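Local coordinates for methyltransferase FkbM (Methylobacillus flagellatus KT, PDB 2PY6), which probably acts as a methyltransferase of the FkbM type, at residues I132-T135 with P139-N142; D21-A26 with F196-E201. All blocks are in the same frame, centred on the assembly; numbering follows the deposited sequence.

Contact 1 of 2, residues I132-T135 with P139-N142; sequences ICRT and PHLN
Cys133 lays its CB over one face of the His140 imidazole. The CB sits 3.6 Å from the ring centroid and 20° off the ring normal, a CH-pi contact. It is shifted toward the rim, so its closest ring atom is His140 ND1, at 3.4 Å from Cys133 CB. The sulfur lies beside the base of the histidine side chain, with Cys133 SG 3.8 Å from His140 CB. Its approach to the ring is oblique. His140 holds CG between its backbone N and carbonyl carbon (chi1 60°), which stands the ring up against the helix. His140 ND1 is also hydrogen-bonded to the carbonyl of Ile138, just before the strand, and this helps fix the ring's rotation.

The Arg134 side is looser. Its CG passes the other end of the ring, 3.9 Å from His140 CE1. The chain then bends at chi3, and the guanidinium does not stack on the imidazole; the two planes are 56° apart. A water bridges them instead. It accepts from Arg134 NH1 at 2.9 Å and lies 2.8 Å from His140 NE2, in plane at the edge of both groups. Arg134 NH2 has its own partner, Gln131 OE1.

The contact joins the helix and the second strand of a beta-alpha-beta unit made of strand 114-118, helix 123-135 and strand 140-142. Strand 140-142 is the edge strand of its sheet within the chain and pairs with 114-118. Helix 101-109 packs beside Cys133 through Phe104. Helix 40-49 touches Pro139 and Leu141, and Gly250 of the second subunit packs on Arg134.

Contact 2 of 2, residues D21-A26 with F196-E201; sequences DSFLAA and FHLTCE. With EDO (1,2-ethanediol), chain C.
Leu198 CD1 reaches a backbone oxygen as well as a ring: it lies 3.5 Å from Phe23 O and 3.6 Å from Phe23 CD1. One methyl thus fills the corner between the main chain of helix 19-32 and the aromatic side chain that leaves it. Phe23 carries CG anti to its backbone N (chi1 163°), which brings the end of the side chain closer to Leu198 than its base. The methyl meets the ring obliquely.

One turn further on, Ala26 gives the closest backbone approach. Ala26 CA is 6.1 Å from Leu198 CA. The side chains follow, with Ala26 CB meeting Leu198 CB at 3.9 Å. The methyl of Thr199 borders the same alanine. The hydroxyl of Thr199 serves its own helix end. Thr199 OG1 accepts from Glu201 N at 3.1 Å, forming an ST turn, and is also hydrogen-bonded to the carbonyl of Asn195. Cys200 then leaves the helix with positive phi.

His197 serves a different group, an ethanediol that is probably a crystallisation additive. His197 ND1 and EDO O2 are 2.5 Å apart in the plane of the ring, and either could be the donor. That separation is unusually short, so the detail of the bond is doubtful. EDO O1 gives a weak bond to His197 O. Trp163 stacks on the imidazole, and its backbone N also binds the diol.

Tyr191, Ile167 and Phe174 extend the apolar surround of Phe23. Apolar side chains therefore join the two helices, with one methyl also set against a backbone oxygen. The polar groups of His197 and Thr199 are used elsewhere, so the helix contact itself rests on close apolar packing.

How the contacts relate
The centres of contacts 1 and 2 are about 21 Å apart, yet their segments meet directly. Asn142 ND2 lies 3.1 Å from Cys200 O, a probable hydrogen bond. It would tie the end of segment 139-142 to the turn after helix 184-199. Asn142 OD1 caps Gln145 N at the start of helix 143-149, and that helix in turn touches Cys200. In sequence, both segments of contact 1 fall between the two segments of contact 2. The ethanediol belongs to the contact 2 side. No catalytic residue is assigned near either contact. Both contacts have neighbours in the second subunit; at contact 2 this is Lys249 of that subunit, in a salt bridge with Glu201.

Contact 1 of 2, residues I132-T135 with P139-N142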
ATOM      1  N   ILE A 132     -11.771 -24.077   5.728  1.00 27.67           N
ATOM      2  CA  ILE A 132     -13.124 -23.930   5.175  1.00 28.94           C
ATOM      3  C   ILE A 132     -13.628 -25.254   4.607  1.00 30.23           C
ATOM      4  O   ILE A 132     -14.771 -25.658   4.852  1.00 32.48           O
ATOM      5  CB  ILE A 132     -13.167 -22.892   4.014  1.00 31.13           C
ATOM      6  CG1 ILE A 132     -13.005 -21.464   4.553  1.00 36.32           C
ATOM      7  CG2 ILE A 132     -14.465 -23.025   3.191  1.00 31.81           C
ATOM      8  CD1 ILE A 132     -14.045 -21.046   5.560  1.00 37.28           C
ATOM      9  N   CYS A 133     -12.770 -25.921   3.838  1.00 30.28           N
ATOM     10  CA  CYS A 133     -13.118 -27.191   3.227  1.00 28.24           C
ATOM     11  C   CYS A 133     -13.375 -28.247   4.267  1.00 29.75           C
ATOM     12  O   CYS A 133     -14.375 -28.937   4.172  1.00 29.79           O
ATOM     13  CB  CYS A 133     -12.036 -27.645   2.240  1.00 27.08           C
ATOM     14  SG  CYS A 133     -11.939 -26.567   0.765  1.00 29.51           S
ATOM     15  N   ARG A 134     -12.495 -28.366   5.265  1.00 29.84           N
ATOM     16  CA  ARG A 134     -12.668 -29.379   6.331  1.00 29.05           C
ATOM     17  C   ARG A 134     -13.940 -29.181   7.127  1.00 28.67           C
ATOM     18  O   ARG A 134     -14.689 -30.139   7.351  1.00 24.84           O
ATOM     19  CB  ARG A 134     -11.458 -29.438   7.276  1.00 29.78           C
ATOM     20  CG  ARG A 134     -10.166 -29.920   6.584  1.00 32.58           C
ATOM     21  CD  ARG A 134      -9.064 -30.173   7.581  1.00 31.07           C
ATOM     22  NE  ARG A 134      -8.616 -29.000   8.358  1.00 31.80           N
ATOM     23  CZ  ARG A 134      -7.502 -28.283   8.141  1.00 30.89           C
ATOM     24  NH1 ARG A 134      -6.684 -28.559   7.143  1.00 32.85           N
ATOM     25  NH2 ARG A 134      -7.187 -27.262   8.937  1.00 31.20           N
ATOM     26  N   THR A 135     -14.191 -27.938   7.528  1.00 29.72           N
ATOM     27  CA  THR A 135     -15.411 -27.574   8.258  1.00 29.70           C
ATOM     28  C   THR A 135     -16.654 -28.068   7.515  1.00 28.30           C
ATOM     29  O   THR A 135     -17.559 -28.627   8.113  1.00 26.13           O
ATOM     30  CB  THR A 135     -15.501 -26.012   8.451  1.00 31.09           C
ATOM     31  OG1 THR A 135     -14.477 -25.565   9.353  1.00 29.38           O
ATOM     32  CG2 THR A 135     -16.833 -25.597   9.024  1.00 34.14           C
ATOM     33  N   PRO A 139     -14.441 -32.164  -0.416  1.00 32.42           N
ATOM     34  CA  PRO A 139     -13.208 -32.802  -0.921  1.00 31.72           C
ATOM     35  C   PRO A 139     -12.287 -31.754  -1.554  1.00 30.63           C
ATOM     36  O   PRO A 139     -12.745 -30.918  -2.358  1.00 30.65           O
ATOM     37  CB  PRO A 139     -13.730 -33.809  -1.955  1.00 28.87           C
ATOM     38  CG  PRO A 139     -15.110 -34.043  -1.585  1.00 27.03           C
ATOM     39  CD  PRO A 139     -15.639 -32.747  -1.059  1.00 30.85           C
ATOM     40  N   HIS A 140     -11.026 -31.743  -1.116  1.00 31.36           N
ATOM     41  CA  HIS A 140     -10.070 -30.732  -1.552  1.00 29.94           C
ATOM     42  C   HIS A 140      -8.671 -31.278  -1.799  1.00 30.54           C
ATOM     43  O   HIS A 140      -8.292 -32.311  -1.235  1.00 30.77           O
ATOM     44  CB  HIS A 140     -10.057 -29.525  -0.575  1.00 29.89           C
ATOM     45  CG  HIS A 140      -9.686 -29.863   0.826  1.00 27.46           C
ATOM     46  ND1 HIS A 140     -10.484 -30.629   1.647  1.00 25.79           N
ATOM     47  CD2 HIS A 140      -8.601 -29.524   1.562  1.00 26.14           C
ATOM     48  CE1 HIS A 140      -9.897 -30.759   2.821  1.00 31.69           C
ATOM     49  NE2 HIS A 140      -8.754 -30.094   2.795  1.00 29.37           N
ATOM     50  N   LEU A 141      -7.926 -30.539  -2.633  1.00 32.08           N
ATOM     51  CA  LEU A 141      -6.591 -30.902  -3.098  1.00 33.19           C
ATOM     52  C   LEU A 141      -5.718 -29.693  -3.254  1.00 27.85           C
ATOM     53  O   LEU A 141      -6.202 -28.641  -3.598  1.00 29.89           O
ATOM     54  CB  LEU A 141      -6.645 -31.428  -4.537  1.00 34.92           C
ATOM     55  CG  LEU A 141      -7.403 -32.659  -4.913  1.00 42.67           C
ATOM     56  CD1 LEU A 141      -7.635 -32.656  -6.406  1.00 52.29           C
ATOM     57  CD2 LEU A 141      -6.649 -33.888  -4.463  1.00 51.66           C
ATOM     58  N   ASN A 142      -4.425 -29.875  -3.058  1.00 28.47           N
ATOM     59  CA  ASN A 142      -3.443 -28.838  -3.388  1.00 32.76           C
ATOM     60  C   ASN A 142      -3.023 -29.097  -4.869  1.00 32.53           C
ATOM     61  O   ASN A 142      -3.455 -30.114  -5.489  1.00 29.21           O
ATOM     62  CB  ASN A 142      -2.266 -28.823  -2.420  1.00 32.81           C
ATOM     63  CG  ASN A 142      -1.401 -30.051  -2.504  1.00 28.64           C
ATOM     64  OD1 ASN A 142      -1.240 -30.660  -3.557  1.00 32.26           O
ATOM     65  ND2 ASN A 142      -0.803 -30.398  -1.387  1.00 30.38           N
TER
HETATM   66  O   HOH W   1      -6.777 -30.200   4.724  1.00 14.33           O

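Contact 2 of 2, residues D21-A26 with F196-E201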
ATOM      1  N   ASP A  21      12.777 -43.682   6.646  1.00 29.72           N
ATOM      2  CA  ASP A  21      11.762 -44.708   6.677  1.00 30.42           C
ATOM      3  C   ASP A  21      10.527 -44.329   5.878  1.00 28.84           C
ATOM      4  O   ASP A  21      10.032 -45.139   5.080  1.00 27.40           O
ATOM      5  CB  ASP A  21      11.395 -45.046   8.114  1.00 31.47           C
ATOM      6  CG  ASP A  21      12.522 -45.762   8.842  1.00 28.11           C
ATOM      7  OD1 ASP A  21      13.356 -46.405   8.176  1.00 40.06           O
ATOM      8  OD2 ASP A  21      12.547 -45.721  10.080  1.00 41.05           O
ATOM      9  N   SER A  22      10.023 -43.121   6.096  1.00 28.87           N
ATOM     10  CA  SER A  22       8.856 -42.651   5.370  1.00 29.09           C
ATOM     11  C   SER A  22       9.132 -42.608   3.843  1.00 28.16           C
ATOM     12  O   SER A  22       8.225 -42.849   3.016  1.00 27.78           O
ATOM     13  CB  SER A  22       8.363 -41.301   5.942  1.00 28.63           C
ATOM     14  OG  SER A  22       9.335 -40.291   5.809  1.00 33.87           O
ATOM     15  N   PHE A  23      10.380 -42.310   3.471  1.00 26.92           N
ATOM     16  CA  PHE A  23      10.793 -42.263   2.057  1.00 26.05           C
ATOM     17  C   PHE A  23      10.564 -43.607   1.345  1.00 27.07           C
ATOM     18  O   PHE A  23       9.960 -43.656   0.258  1.00 27.24           O
ATOM     19  CB  PHE A  23      12.276 -41.803   1.931  1.00 24.55           C
ATOM     20  CG  PHE A  23      12.934 -42.106   0.590  1.00 25.97           C
ATOM     21  CD1 PHE A  23      12.571 -41.416  -0.564  1.00 26.30           C
ATOM     22  CD2 PHE A  23      13.951 -43.055   0.500  1.00 29.07           C
ATOM     23  CE1 PHE A  23      13.191 -41.662  -1.781  1.00 28.84           C
ATOM     24  CE2 PHE A  23      14.590 -43.298  -0.707  1.00 29.77           C
ATOM     25  CZ  PHE A  23      14.215 -42.596  -1.855  1.00 31.18           C
ATOM     26  N   LEU A  24      11.043 -44.669   1.960  1.00 27.76           N
ATOM     27  CA  LEU A  24      10.939 -46.001   1.398  1.00 29.70           C
ATOM     28  C   LEU A  24       9.503 -46.471   1.360  1.00 29.12           C
ATOM     29  O   LEU A  24       9.067 -47.034   0.365  1.00 30.74           O
ATOM     30  CB  LEU A  24      11.814 -46.969   2.192  1.00 33.15           C
ATOM     31  CG  LEU A  24      13.315 -46.717   2.094  1.00 33.13           C
ATOM     32  CD1 LEU A  24      14.119 -47.711   2.969  1.00 34.88           C
ATOM     33  CD2 LEU A  24      13.771 -46.802   0.659  1.00 38.11           C
ATOM     34  N   ALA A  25       8.769 -46.233   2.438  1.00 30.42           N
ATOM     35  CA  ALA A  25       7.340 -46.570   2.510  1.00 30.11           C
ATOM     36  C   ALA A  25       6.524 -45.804   1.462  1.00 30.44           C
ATOM     37  O   ALA A  25       5.619 -46.359   0.850  1.00 35.15           O
ATOM     38  CB  ALA A  25       6.786 -46.252   3.905  1.00 30.37           C
ATOM     39  N   ALA A  26       6.817 -44.526   1.274  1.00 29.74           N
ATOM     40  CA  ALA A  26       6.089 -43.740   0.281  1.00 30.69           C
ATOM     41  C   ALA A  26       6.386 -44.229  -1.145  1.00 29.01           C
ATOM     42  O   ALA A  26       5.511 -44.301  -1.989  1.00 28.90           O
ATOM     43  CB  ALA A  26       6.415 -42.295   0.422  1.00 29.71           C
ATOM     44  N   PHE A 196       8.371 -34.954  -0.251  1.00 28.07           N
ATOM     45  CA  PHE A 196       7.394 -34.039  -0.859  1.00 28.39           C
ATOM     46  C   PHE A 196       6.889 -34.513  -2.255  1.00 27.76           C
ATOM     47  O   PHE A 196       5.684 -34.563  -2.515  1.00 27.54           O
ATOM     48  CB  PHE A 196       7.960 -32.641  -0.987  1.00 28.77           C
ATOM     49  CG  PHE A 196       7.175 -31.775  -1.942  1.00 27.14           C
ATOM     50  CD1 PHE A 196       5.923 -31.335  -1.607  1.00 21.31           C
ATOM     51  CD2 PHE A 196       7.695 -31.449  -3.195  1.00 30.55           C
ATOM     52  CE1 PHE A 196       5.212 -30.538  -2.493  1.00 33.66           C
ATOM     53  CE2 PHE A 196       6.989 -30.668  -4.081  1.00 36.20           C
ATOM     54  CZ  PHE A 196       5.759 -30.197  -3.722  1.00 27.21           C
ATOM     55  N   HIS A 197       7.829 -34.843  -3.135  1.00 27.90           N
ATOM     56  CA  HIS A 197       7.528 -35.348  -4.467  1.00 28.91           C
ATOM     57  C   HIS A 197       6.780 -36.689  -4.431  1.00 29.47           C
ATOM     58  O   HIS A 197       5.878 -36.902  -5.210  1.00 26.37           O
ATOM     59  CB  HIS A 197       8.801 -35.467  -5.335  1.00 33.71           C
ATOM     60  CG  HIS A 197       9.487 -34.155  -5.605  1.00 32.59           C
ATOM     61  ND1 HIS A 197       8.925 -33.160  -6.374  1.00 32.78           N
ATOM     62  CD2 HIS A 197      10.688 -33.677  -5.192  1.00 38.36           C
ATOM     63  CE1 HIS A 197       9.734 -32.113  -6.397  1.00 33.85           C
ATOM     64  NE2 HIS A 197      10.814 -32.404  -5.690  1.00 32.94           N
ATOM     65  N   LEU A 198       7.138 -37.596  -3.523  1.00 28.19           N
ATOM     66  CA  LEU A 198       6.435 -38.878  -3.456  1.00 25.89           C
ATOM     67  C   LEU A 198       4.991 -38.752  -2.931  1.00 26.76           C
ATOM     68  O   LEU A 198       4.118 -39.466  -3.371  1.00 21.97           O
ATOM     69  CB  LEU A 198       7.202 -39.886  -2.597  1.00 22.48           C
ATOM     70  CG  LEU A 198       8.531 -40.396  -3.142  1.00 19.68           C
ATOM     71  CD1 LEU A 198       9.285 -41.151  -2.083  1.00 20.70           C
ATOM     72  CD2 LEU A 198       8.321 -41.244  -4.362  1.00 20.69           C
ATOM     73  N   THR A 199       4.772 -37.836  -1.994  1.00 25.91           N
ATOM     74  CA  THR A 199       3.496 -37.702  -1.305  1.00 27.89           C
ATOM     75  C   THR A 199       2.619 -36.522  -1.654  1.00 27.31           C
ATOM     76  O   THR A 199       1.436 -36.554  -1.311  1.00 26.55           O
ATOM     77  CB  THR A 199       3.721 -37.536   0.198  1.00 26.30           C
ATOM     78  OG1 THR A 199       4.402 -36.312   0.440  1.00 29.45           O
ATOM     79  CG2 THR A 199       4.541 -38.701   0.767  1.00 31.31           C
ATOM     80  N   CYS A 200       3.194 -35.502  -2.298  1.00 27.43           N
ATOM     81  CA  CYS A 200       2.513 -34.224  -2.622  1.00 29.08           C
ATOM     82  C   CYS A 200       2.225 -33.406  -1.356  1.00 29.12           C
ATOM     83  O   CYS A 200       1.371 -32.556  -1.383  1.00 31.05           O
ATOM     84  CB  CYS A 200       1.183 -34.424  -3.372  1.00 31.63           C
ATOM     85  SG  CYS A 200       1.235 -35.425  -4.845  1.00 29.62           S
ATOM     86  N   GLU A 201       2.950 -33.662  -0.266  1.00 29.23           N
ATOM     87  CA  GLU A 201       2.728 -33.014   1.014  1.00 29.21           C
ATOM     88  C   GLU A 201       3.783 -31.948   1.289  1.00 28.61           C
ATOM     89  O   GLU A 201       4.904 -32.270   1.670  1.00 31.04           O
ATOM     90  CB  GLU A 201       2.730 -34.057   2.165  1.00 30.60           C
ATOM     91  CG  GLU A 201       2.648 -33.438   3.578  1.00 31.43           C
ATOM     92  CD  GLU A 201       1.494 -32.433   3.758  1.00 32.48           C
ATOM     93  OE1 GLU A 201       0.334 -32.844   3.811  1.00 32.00           O
ATOM     94  OE2 GLU A 201       1.754 -31.222   3.892  1.00 37.27           O
TER
HETATM   95  C1  EDO C 410       4.695 -34.494  -6.867  1.00 32.09           C
HETATM   96  O1  EDO C 410       4.021 -34.392  -5.643  1.00 43.26           O
HETATM   97  C2  EDO C 410       5.477 -33.216  -7.161  1.00 34.76           C
HETATM   98  O2  EDO C 410       6.796 -33.545  -7.627  1.00 21.36           O